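Local atomic coordinates of catechol 1,2 dioxygenase (Acinetobacter radioresistens, PDB entry 2XSU), a protein that probably catalyses the iron(III)-dependent intradiol cleavage of catechol by dioxygen to cis,cis-muconate, the first step of this branch of the beta-ketoadipate pathway. Residues L73-G78 against D252-A257; R222-H227 against F242-D247; L238-N243 against D260-T265. The protein carries 1 engineered substitution. All blocks are in the same frame, centred on the assembly; numbering follows the deposited sequence.

Interaction 1: L73-G78 against D252-A257. Engineered in segment 73-78: G78 (natural residue Ala). With PIE (1,2-diacyl-sn-glycero-3-phosphoinositol), chain C.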
loop_
_atom_site.group_PDB
_atom_site.type_symbol
_atom_site.label_atom_id
_atom_site.label_comp_id
_atom_site.label_asym_id
_atom_site.label_seq_id
_atom_site.Cartn_x
_atom_site.Cartn_y
_atom_site.Cartn_z
ATOM N N LEU A 73 5.025 -6.179 0.966
ATOM C CA LEU A 73 5.353 -4.849 1.495
ATOM C C LEU A 73 6.448 -4.908 2.568
ATOM O O LEU A 73 7.204 -3.952 2.720
ATOM C CB LEU A 73 4.118 -4.050 1.965
ATOM C CG LEU A 73 3.267 -3.509 0.803
ATOM C CD1 LEU A 73 1.997 -2.837 1.364
ATOM C CD2 LEU A 73 4.083 -2.529 -0.104
ATOM N N GLY A 74 6.529 -6.023 3.296
ATOM C CA GLY A 74 7.640 -6.223 4.271
ATOM C C GLY A 74 8.967 -6.391 3.541
ATOM O O GLY A 74 10.022 -5.850 3.950
ATOM N N LEU A 75 8.934 -7.128 2.445
ATOM C CA LEU A 75 10.096 -7.290 1.608
ATOM C C LEU A 75 10.541 -5.946 1.006
ATOM O O LEU A 75 11.747 -5.636 0.958
ATOM C CB LEU A 75 9.782 -8.321 0.513
ATOM C CG LEU A 75 10.908 -9.007 -0.191
ATOM C CD1 LEU A 75 11.846 -9.666 0.826
ATOM C CD2 LEU A 75 10.272 -10.090 -1.126
ATOM N N LEU A 76 9.574 -5.143 0.544
ATOM C CA LEU A 76 9.867 -3.832 -0.026
ATOM C C LEU A 76 10.446 -2.885 1.019
ATOM O O LEU A 76 11.344 -2.100 0.705
ATOM C CB LEU A 76 8.580 -3.228 -0.615
ATOM C CG LEU A 76 8.805 -1.884 -1.355
ATOM C CD1 LEU A 76 9.704 -2.080 -2.565
ATOM C CD2 LEU A 76 7.447 -1.363 -1.777
ATOM N N ALA A 77 9.931 -2.964 2.255
ATOM C CA ALA A 77 10.502 -2.169 3.357
ATOM C C ALA A 77 11.979 -2.493 3.564
ATOM O O ALA A 77 12.810 -1.592 3.832
ATOM C CB ALA A 77 9.697 -2.379 4.644
ATOM N N GLY A 78 12.324 -3.774 3.455
ATOM C CA GLY A 78 13.737 -4.169 3.516
ATOM C C GLY A 78 14.521 -3.622 2.343
ATOM O O GLY A 78 15.529 -2.934 2.530
ATOM N N ASP A 252 26.963 -6.266 0.031
ATOM C CA ASP A 252 26.104 -5.777 -1.061
ATOM C C ASP A 252 24.694 -6.385 -0.853
ATOM O O ASP A 252 24.047 -6.817 -1.807
ATOM C CB ASP A 252 26.689 -6.211 -2.414
ATOM C CG ASP A 252 26.036 -5.543 -3.632
ATOM O OD1 ASP A 252 25.488 -4.419 -3.547
ATOM O OD2 ASP A 252 26.114 -6.174 -4.713
ATOM N N ASP A 253 24.242 -6.435 0.398
ATOM C CA ASP A 253 22.898 -6.926 0.761
ATOM C C ASP A 253 21.840 -5.932 0.295
ATOM O O ASP A 253 21.958 -4.753 0.634
ATOM C CB ASP A 253 22.865 -7.039 2.302
ATOM C CG ASP A 253 21.543 -7.564 2.866
ATOM O OD1 ASP A 253 20.627 -8.013 2.139
ATOM O OD2 ASP A 253 21.429 -7.562 4.117
ATOM N N PHE A 254 20.837 -6.388 -0.462
ATOM C CA PHE A 254 19.790 -5.464 -0.986
ATOM C C PHE A 254 18.933 -4.885 0.156
ATOM O O PHE A 254 18.201 -3.917 -0.068
ATOM C CB PHE A 254 18.922 -6.146 -2.070
ATOM C CG PHE A 254 17.603 -6.669 -1.565
ATOM C CD1 PHE A 254 16.418 -6.037 -1.919
ATOM C CD2 PHE A 254 17.543 -7.781 -0.723
ATOM C CE1 PHE A 254 15.191 -6.532 -1.430
ATOM C CE2 PHE A 254 16.317 -8.273 -0.225
ATOM C CZ PHE A 254 15.148 -7.637 -0.588
ATOM N N ALA A 255 19.013 -5.490 1.351
ATOM C CA ALA A 255 18.299 -4.967 2.542
ATOM C C ALA A 255 19.237 -4.347 3.601
ATOM O O ALA A 255 18.799 -3.950 4.672
ATOM C CB ALA A 255 17.373 -6.045 3.125
ATOM N N PHE A 256 20.520 -4.208 3.266
ATOM C CA PHE A 256 21.456 -3.406 4.101
ATOM C C PHE A 256 21.621 -3.846 5.558
ATOM O O PHE A 256 21.811 -2.996 6.447
ATOM C CB PHE A 256 21.066 -1.898 4.005
ATOM C CG PHE A 256 20.779 -1.488 2.617
ATOM C CD1 PHE A 256 21.835 -1.243 1.736
ATOM C CD2 PHE A 256 19.458 -1.424 2.147
ATOM C CE1 PHE A 256 21.592 -0.901 0.391
ATOM C CE2 PHE A 256 19.199 -1.087 0.793
ATOM C CZ PHE A 256 20.287 -0.847 -0.070
ATOM N N ALA A 257 21.589 -5.151 5.807
ATOM C CA ALA A 257 21.570 -5.672 7.178
ATOM C C ALA A 257 22.943 -6.030 7.737
ATOM O O ALA A 257 23.086 -6.165 8.961
ATOM C CB ALA A 257 20.651 -6.886 7.253
HETATM P P PIE C . 5.904 -2.783 -12.898
HETATM O O11 PIE C . 5.564 -2.273 -14.218
HETATM O O12 PIE C . 6.525 -1.596 -11.886
HETATM O O13 PIE C . 7.269 -3.815 -13.217
HETATM O O14 PIE C . 5.030 -3.742 -12.213
HETATM C C1 PIE C . 6.492 -1.049 -14.338
HETATM C C2 PIE C . 5.538 0.071 -13.870
HETATM C C3 PIE C . 6.229 0.717 -12.662
HETATM O O31 PIE C . 5.310 1.160 -11.642
HETATM O O32 PIE C . 6.451 0.449 -9.843
HETATM C C31 PIE C . 5.961 1.389 -10.465
HETATM C C32 PIE C . 6.069 2.813 -9.923
HETATM C C33 PIE C . 5.381 2.933 -8.566
HETATM C C34 PIE C . 6.394 2.909 -7.422
HETATM C C35 PIE C . 5.985 3.892 -6.327
HETATM C C36 PIE C . 6.214 3.307 -4.936
HETATM C C37 PIE C . 7.524 3.832 -4.351
HETATM C C38 PIE C . 7.463 3.862 -2.825
HETATM C C39 PIE C . 8.269 4.879 -2.322
HETATM C C40 PIE C . 8.089 5.437 -1.056
HETATM C C41 PIE C . 7.093 5.018 -0.182
HETATM C C42 PIE C . 7.686 4.202 0.974
HETATM O O21 PIE C . 5.166 1.060 -14.916
HETATM O O22 PIE C . 7.113 1.331 -16.058
HETATM C C21 PIE C . 6.151 1.843 -15.482
HETATM C C22 PIE C . 6.054 3.380 -15.498
HETATM C C23 PIE C . 5.412 4.072 -14.295
HETATM C C24 PIE C . 5.376 5.594 -14.503
HETATM C C25 PIE C . 6.134 6.332 -13.396
HETATM C C26 PIE C . 5.366 6.263 -12.077
HETATM C C27 PIE C . 6.054 7.081 -10.989
HETATM C C28 PIE C . 5.612 6.623 -9.597
HETATM C C29 PIE C . 4.443 7.467 -9.088
HETATM C C47 PIE C . 4.150 7.204 -7.611
HETATM C C48 PIE C . 2.959 8.047 -7.161
HETATM C C49 PIE C . 2.954 8.244 -5.645
HETATM C C50 PIE C . 1.544 8.136 -5.054
HETATM C C51 PIE C . 1.256 6.743 -4.468
HETATM C "C1'" PIE C . 3.490 -7.019 -12.923
HETATM C "C2'" PIE C . 2.474 -6.590 -13.940
HETATM C "C3'" PIE C . 3.123 -5.541 -14.861
HETATM C "C4'" PIE C . 3.651 -4.397 -14.097
HETATM C "C5'" PIE C . 4.642 -4.848 -13.016
HETATM C "C6'" PIE C . 3.951 -5.852 -12.058
HETATM O "O1'" PIE C . 2.892 -7.953 -12.008
HETATM O "O2'" PIE C . 2.027 -7.670 -14.741
HETATM O "O3'" PIE C . 2.181 -5.085 -15.841
HETATM O "O4'" PIE C . 3.260 -3.041 -14.102
HETATM O "O6'" PIE C . 4.908 -6.319 -11.098
HETATM C C52 PIE C . 2.297 6.281 -3.434
HETATM C C53 PIE C . 2.008 6.839 -2.041
HETATM C C54 PIE C . 0.716 6.260 -1.456
HETATM C C55 PIE C . 0.885 5.926 0.029
HETATM C C43 PIE C . 7.647 2.692 0.692
HETATM C C44 PIE C . 7.103 1.898 1.879
HETATM C C45 PIE C . 8.002 0.699 2.179
HETATM C C46 PIE C . 7.247 -0.603 1.956
HETATM O O HOH W 1 16.429 -2.464 5.082
#
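L75 and F254 meet where helix 73-80 passes the loop 252-257. Their side chains cross at about a right angle. L75 CD1 comes up to the rim of the ring, near its plane, and lies 4.1 Å from F254 CZ. The chi1 of F254 is 99°, away from the usual staggered values, and it swings the ring out to the helix. One face of this ring carries A255 CB, offset toward the rim.

A255 itself points at the helix and sits beside the carbonyl of G78. G78 is an engineered residue, alanine in the natural protein. Its carbonyl O receives a CA-H...O contact from A255 CA at 3.4 Å. The F256 ring turns its edge to the same oxygen. Water 1 donates to G78 O at 2.7 Å and also to A255 O at 2.8 Å, so it joins the two backbones.

D253 shapes the loop. Its OD1 accepts from A255 N at 3.1 Å, an Asx turn, and its OD2 accepts from A257 N. A type I turn runs from D253 to F256. OD1 also forms a salt bridge with R222. On its other side the helix meets the phospholipid: L76 CD2 lies 3.8 Å from PIE C46.

No direct hydrogen bond crosses between helix 73-80 and the catalytic-domain loop. The polar link therefore depends on water 1 at the buried G78 carbonyl, and the rest is mainly apolar packing.

Interaction 2: R222-H227 against F242-D247. With FE (Fe (III) ion), chain B.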
loop_
_atom_site.group_PDB
_atom_site.type_symbol
_atom_site.label_atom_id
_atom_site.label_comp_id
_atom_site.label_asym_id
_atom_site.label_seq_id
_atom_site.Cartn_x
_atom_site.Cartn_y
_atom_site.Cartn_z
ATOM N N ARG A 222 20.132 -11.226 -0.990
ATOM C CA ARG A 222 20.727 -11.164 0.353
ATOM C C ARG A 222 21.834 -12.232 0.459
ATOM O O ARG A 222 21.680 -13.321 -0.101
ATOM C CB ARG A 222 19.692 -11.438 1.450
ATOM C CG ARG A 222 18.492 -10.520 1.388
ATOM C CD ARG A 222 17.858 -10.401 2.732
ATOM N NE ARG A 222 18.703 -9.697 3.672
ATOM C CZ ARG A 222 18.504 -9.675 4.982
ATOM N NH1 ARG A 222 17.487 -10.352 5.529
ATOM N NH2 ARG A 222 19.334 -9.001 5.748
ATOM N N PRO A 223 22.940 -11.919 1.162
ATOM C CA PRO A 223 23.935 -12.972 1.483
ATOM C C PRO A 223 23.333 -13.980 2.448
ATOM O O PRO A 223 22.334 -13.678 3.154
ATOM C CB PRO A 223 25.068 -12.213 2.179
ATOM C CG PRO A 223 24.320 -11.072 2.903
ATOM C CD PRO A 223 23.213 -10.676 1.914
ATOM N N SER A 224 23.944 -15.154 2.508
ATOM C CA SER A 224 23.539 -16.198 3.480
ATOM C C SER A 224 23.550 -15.630 4.909
ATOM O O SER A 224 24.431 -14.819 5.289
ATOM C CB SER A 224 24.494 -17.368 3.412
ATOM O OG SER A 224 25.790 -16.899 3.717
ATOM N N HIS A 225 22.555 -16.047 5.707
ATOM C CA HIS A 225 22.427 -15.526 7.079
ATOM C C HIS A 225 21.504 -16.432 7.906
ATOM O O HIS A 225 20.712 -17.209 7.363
ATOM C CB HIS A 225 21.828 -14.088 7.075
ATOM C CG HIS A 225 20.478 -13.995 6.412
ATOM N ND1 HIS A 225 20.326 -13.868 5.043
ATOM C CD2 HIS A 225 19.217 -14.031 6.928
ATOM C CE1 HIS A 225 19.037 -13.826 4.744
ATOM N NE2 HIS A 225 18.338 -13.914 5.865
ATOM N N VAL A 226 21.637 -16.327 9.222
ATOM C CA VAL A 226 20.715 -16.987 10.159
ATOM C C VAL A 226 20.142 -15.904 11.075
ATOM O O VAL A 226 20.889 -15.086 11.645
ATOM C CB VAL A 226 21.471 -18.075 10.997
ATOM C CG1 VAL A 226 20.547 -18.681 12.089
ATOM C CG2 VAL A 226 22.025 -19.187 10.065
ATOM N N HIS A 227 18.814 -15.893 11.217
ATOM C CA HIS A 227 18.127 -14.901 12.040
ATOM C C HIS A 227 18.075 -15.334 13.504
ATOM O O HIS A 227 17.937 -16.532 13.788
ATOM C CB HIS A 227 16.663 -14.823 11.554
ATOM C CG HIS A 227 16.494 -14.236 10.192
ATOM N ND1 HIS A 227 16.426 -12.875 9.994
ATOM C CD2 HIS A 227 16.327 -14.802 8.961
ATOM C CE1 HIS A 227 16.245 -12.624 8.702
ATOM N NE2 HIS A 227 16.212 -13.773 8.049
ATOM N N PHE A 242 23.553 -13.542 12.060
ATOM C CA PHE A 242 24.921 -13.532 11.548
ATOM C C PHE A 242 24.910 -13.759 10.053
ATOM O O PHE A 242 23.979 -14.395 9.510
ATOM C CB PHE A 242 25.895 -14.513 12.272
ATOM C CG PHE A 242 25.592 -15.976 12.095
ATOM C CD1 PHE A 242 25.896 -16.647 10.907
ATOM C CD2 PHE A 242 25.041 -16.728 13.146
ATOM C CE1 PHE A 242 25.605 -18.015 10.728
ATOM C CE2 PHE A 242 24.766 -18.104 12.991
ATOM C CZ PHE A 242 25.034 -18.752 11.784
ATOM N N ASN A 243 25.911 -13.174 9.384
ATOM C CA ASN A 243 26.203 -13.453 7.986
ATOM C C ASN A 243 27.455 -14.292 7.951
ATOM O O ASN A 243 28.129 -14.461 8.986
ATOM C CB ASN A 243 26.484 -12.164 7.235
ATOM C CG ASN A 243 25.259 -11.364 7.009
ATOM O OD1 ASN A 243 24.409 -11.729 6.184
ATOM N ND2 ASN A 243 25.121 -10.279 7.758
ATOM N N ILE A 244 27.706 -14.895 6.790
ATOM C CA ILE A 244 28.823 -15.836 6.665
ATOM C C ILE A 244 29.856 -15.260 5.729
ATOM O O ILE A 244 29.538 -14.876 4.584
ATOM C CB ILE A 244 28.310 -17.210 6.174
ATOM C CG1 ILE A 244 27.311 -17.781 7.193
ATOM C CG2 ILE A 244 29.496 -18.183 5.958
ATOM C CD1 ILE A 244 26.646 -19.055 6.787
ATOM N N GLU A 245 31.096 -15.177 6.223
ATOM C CA GLU A 245 32.220 -14.651 5.457
ATOM C C GLU A 245 32.379 -15.485 4.189
ATOM O O GLU A 245 32.186 -16.706 4.211
ATOM C CB GLU A 245 33.499 -14.723 6.311
ATOM C CG GLU A 245 34.680 -13.980 5.740
ATOM C CD GLU A 245 34.425 -12.491 5.536
ATOM O OE1 GLU A 245 34.282 -11.755 6.527
ATOM O OE2 GLU A 245 34.409 -12.062 4.359
ATOM N N GLY A 246 32.668 -14.808 3.073
ATOM C CA GLY A 246 32.813 -15.536 1.796
ATOM C C GLY A 246 31.688 -15.362 0.790
ATOM O O GLY A 246 31.822 -15.783 -0.368
ATOM N N ASP A 247 30.572 -14.802 1.247
ATOM C CA ASP A 247 29.414 -14.666 0.375
ATOM C C ASP A 247 29.619 -13.495 -0.596
ATOM O O ASP A 247 30.062 -12.417 -0.204
ATOM C CB ASP A 247 28.150 -14.435 1.222
ATOM C CG ASP A 247 26.873 -14.701 0.450
ATOM O OD1 ASP A 247 26.567 -13.941 -0.487
ATOM O OD2 ASP A 247 26.157 -15.671 0.792
HETATM FE FE FE B . 16.221 -14.087 5.986
HETATM O O HOH W 2 26.918 -13.974 4.279
HETATM O O HOH W 3 14.487 -12.861 5.685
#
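V226 and F242 form an antiparallel hydrogen-bonded pair in the hairpin of strands 221-231 and 238-244. V226 N donates to F242 O at 3.0 Å, and F242 N returns the bond to V226 O at 3.1 Å. The two side chains lie side by side and point the same way. F242 CG sits between its own backbone N and carbonyl carbon (chi1 66°), which brings the ring back over V226. V226 CB then stands over one ring face, a CH-pi contact of 4.0 Å to the centroid of the F242 ring, and V226 CG2 reaches F242 CZ.

The other end is closed by D247. Its OD2 accepts an almost straight bond from S224 N at 2.8 Å, with an N-H...O angle of 177°. The donor comes from above the carboxylate plane. D247 OD1 rests against P223 CA and CB and accepts a further bond from Y249 N. Water 2 bridges the two segments: it donates to S224 O and accepts from I244 N.

The same segment, 222-227, carries two iron ligands. H225 NE2 and H227 NE2 each bind the iron at 2.1 Å. H225 ND1 donates in the plane of its ring to P223 O at 2.8 Å, which fixes the rotation of the imidazole. One face of that ring is covered near its rim by R222 CZ. The H227 ring stacks on W159.

Y167, Y201 and water 3 complete the five-coordinate iron(III) site. Two histidines, two tyrosines and a solvent ligand are the hallmark of intradiol ring-cleavage dioxygenases.

Interaction 3: L238-N243 against D260-T265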
loop_
_atom_site.group_PDB
_atom_site.type_symbol
_atom_site.label_atom_id
_atom_site.label_comp_id
_atom_site.label_asym_id
_atom_site.label_seq_id
_atom_site.Cartn_x
_atom_site.Cartn_y
_atom_site.Cartn_z
ATOM N N LEU A 238 16.731 -8.936 21.924
ATOM C CA LEU A 238 17.629 -8.665 20.814
ATOM C C LEU A 238 17.103 -9.277 19.536
ATOM O O LEU A 238 16.749 -10.450 19.511
ATOM C CB LEU A 238 19.020 -9.218 21.103
ATOM C CG LEU A 238 20.069 -9.175 19.967
ATOM C CD1 LEU A 238 20.414 -7.731 19.592
ATOM C CD2 LEU A 238 21.331 -9.925 20.339
ATOM N N THR A 239 17.073 -8.460 18.476
ATOM C CA THR A 239 16.795 -8.941 17.119
ATOM C C THR A 239 18.099 -8.826 16.350
ATOM O O THR A 239 18.659 -7.737 16.223
ATOM C CB THR A 239 15.709 -8.097 16.415
ATOM O OG1 THR A 239 14.482 -8.168 17.163
ATOM C CG2 THR A 239 15.472 -8.605 14.946
ATOM N N THR A 240 18.627 -9.953 15.867
ATOM C CA THR A 240 19.927 -9.906 15.172
ATOM C C THR A 240 20.063 -11.021 14.130
ATOM O O THR A 240 19.081 -11.690 13.813
ATOM C CB THR A 240 21.106 -9.888 16.195
ATOM O OG1 THR A 240 22.326 -9.493 15.534
ATOM C CG2 THR A 240 21.252 -11.238 16.857
ATOM N N GLN A 241 21.250 -11.125 13.524
ATOM C CA GLN A 241 21.592 -12.243 12.641
ATOM C C GLN A 241 23.101 -12.439 12.649
ATOM O O GLN A 241 23.828 -11.603 13.165
ATOM C CB GLN A 241 21.151 -11.984 11.212
ATOM C CG GLN A 241 21.967 -10.985 10.460
ATOM C CD GLN A 241 21.417 -10.715 9.071
ATOM O OE1 GLN A 241 20.293 -11.134 8.730
ATOM N NE2 GLN A 241 22.203 -10.003 8.268
ATOM N N PHE A 242 23.553 -13.542 12.060
ATOM C CA PHE A 242 24.921 -13.532 11.548
ATOM C C PHE A 242 24.910 -13.759 10.053
ATOM O O PHE A 242 23.979 -14.395 9.510
ATOM C CB PHE A 242 25.895 -14.513 12.272
ATOM C CG PHE A 242 25.592 -15.976 12.095
ATOM C CD1 PHE A 242 25.896 -16.647 10.907
ATOM C CD2 PHE A 242 25.041 -16.728 13.146
ATOM C CE1 PHE A 242 25.605 -18.015 10.728
ATOM C CE2 PHE A 242 24.766 -18.104 12.991
ATOM C CZ PHE A 242 25.034 -18.752 11.784
ATOM N N ASN A 243 25.911 -13.174 9.384
ATOM C CA ASN A 243 26.203 -13.453 7.986
ATOM C C ASN A 243 27.455 -14.292 7.951
ATOM O O ASN A 243 28.129 -14.461 8.986
ATOM C CB ASN A 243 26.484 -12.164 7.235
ATOM C CG ASN A 243 25.259 -11.364 7.009
ATOM O OD1 ASN A 243 24.409 -11.729 6.184
ATOM N ND2 ASN A 243 25.121 -10.279 7.758
ATOM N N ASP A 260 29.488 -4.898 11.067
ATOM C CA ASP A 260 30.611 -5.356 11.865
ATOM C C ASP A 260 30.093 -5.933 13.186
ATOM O O ASP A 260 29.204 -5.376 13.849
ATOM C CB ASP A 260 31.568 -4.185 12.161
ATOM C CG ASP A 260 32.298 -3.679 10.922
ATOM O OD1 ASP A 260 32.377 -4.398 9.890
ATOM O OD2 ASP A 260 32.816 -2.529 10.988
ATOM N N GLY A 261 30.642 -7.066 13.552
ATOM C CA GLY A 261 30.236 -7.740 14.759
ATOM C C GLY A 261 29.286 -8.869 14.456
ATOM O O GLY A 261 29.094 -9.748 15.305
ATOM N N LEU A 262 28.703 -8.869 13.245
ATOM C CA LEU A 262 27.715 -9.889 12.884
ATOM C C LEU A 262 28.161 -10.720 11.696
ATOM O O LEU A 262 27.325 -11.339 11.023
ATOM C CB LEU A 262 26.348 -9.259 12.577
ATOM C CG LEU A 262 25.725 -8.434 13.712
ATOM C CD1 LEU A 262 24.336 -7.952 13.259
ATOM C CD2 LEU A 262 25.621 -9.264 15.002
ATOM N N VAL A 263 29.465 -10.726 11.404
ATOM C CA VAL A 263 29.982 -11.617 10.346
ATOM C C VAL A 263 30.725 -12.779 11.007
ATOM O O VAL A 263 31.648 -12.574 11.811
ATOM C CB VAL A 263 30.910 -10.865 9.372
ATOM C CG1 VAL A 263 31.365 -11.798 8.247
ATOM C CG2 VAL A 263 30.157 -9.615 8.782
ATOM N N ALA A 264 30.297 -13.988 10.684
ATOM C CA ALA A 264 30.890 -15.203 11.206
ATOM C C ALA A 264 31.632 -15.970 10.114
ATOM O O ALA A 264 31.256 -15.951 8.940
ATOM C CB ALA A 264 29.792 -16.095 11.818
ATOM N N THR A 265 32.702 -16.647 10.517
ATOM C CA THR A 265 33.463 -17.518 9.623
ATOM C C THR A 265 33.055 -18.972 9.856
ATOM O O THR A 265 33.056 -19.457 11.005
ATOM C CB THR A 265 34.975 -17.324 9.874
ATOM O OG1 THR A 265 35.328 -15.966 9.564
ATOM C CG2 THR A 265 35.793 -18.248 8.991
#
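N243 and V263 pair in parallel, joining strand 238-244 to strand 263-269 within the mixed beta-sheet of the catalytic domain. The chain connects the strands through a long loop.

Two backbone hydrogen bonds carry the pairing, and both belong to N243. N243 N donates to L262 O at 2.8 Å, with an N-H...O angle of 169°. N243 O accepts from A264 N, also at 2.8 Å. The single residue N243 thus bridges L262 and A264 on either side of V263, the residue it pairs with. A weaker CA-H...O contact is added by F242 CA, which also faces L262 O at 3.3 Å.

The apolar contacts flank this pairing. A264 CB points toward strand 238-244 and lies 4.0 Å from F242 CD1. The same phenylalanine ring meets F289, and both F242 and A264 touch I287, so strand 284-293 extends this patch.

L262 packs at the other end. Its CG stands anti to the carbonyl carbon (chi1 -58°), and the branch reaches back along strand 238-244 to T240. Both its methyls face the threonine hydroxyl from one side; the hydrogen-bond partner of that hydroxyl is P104 O. The carbonyl of Q241 is buried under the same leucine and has no polar partner in the model. L262 CD2 lies 3.3 Å from T240 OG1 and 3.5 Å from Q241 O.

Interactions 2 and 3 are neighbours in one sheet, with centres about 8 Å apart. They share F242 and N243, so strand 238-244 pairs with strand 221-231 on one side and strand 263-269 on the other. E245 N probably bonds to A264 O at 2.8 Å and continues this link. Interaction 1 lies about 14 Å from interaction 2, centre to centre. R222 connects them: its NE meets D253 OD1 at 3.0 Å in a salt bridge, and its CG packs on F254. All three approach the iron: interaction 2 supplies two ligands, while the side chains of Q241 and L75 come within about 6 and 8 Å of it. Interaction 1 also reaches the phospholipid pocket.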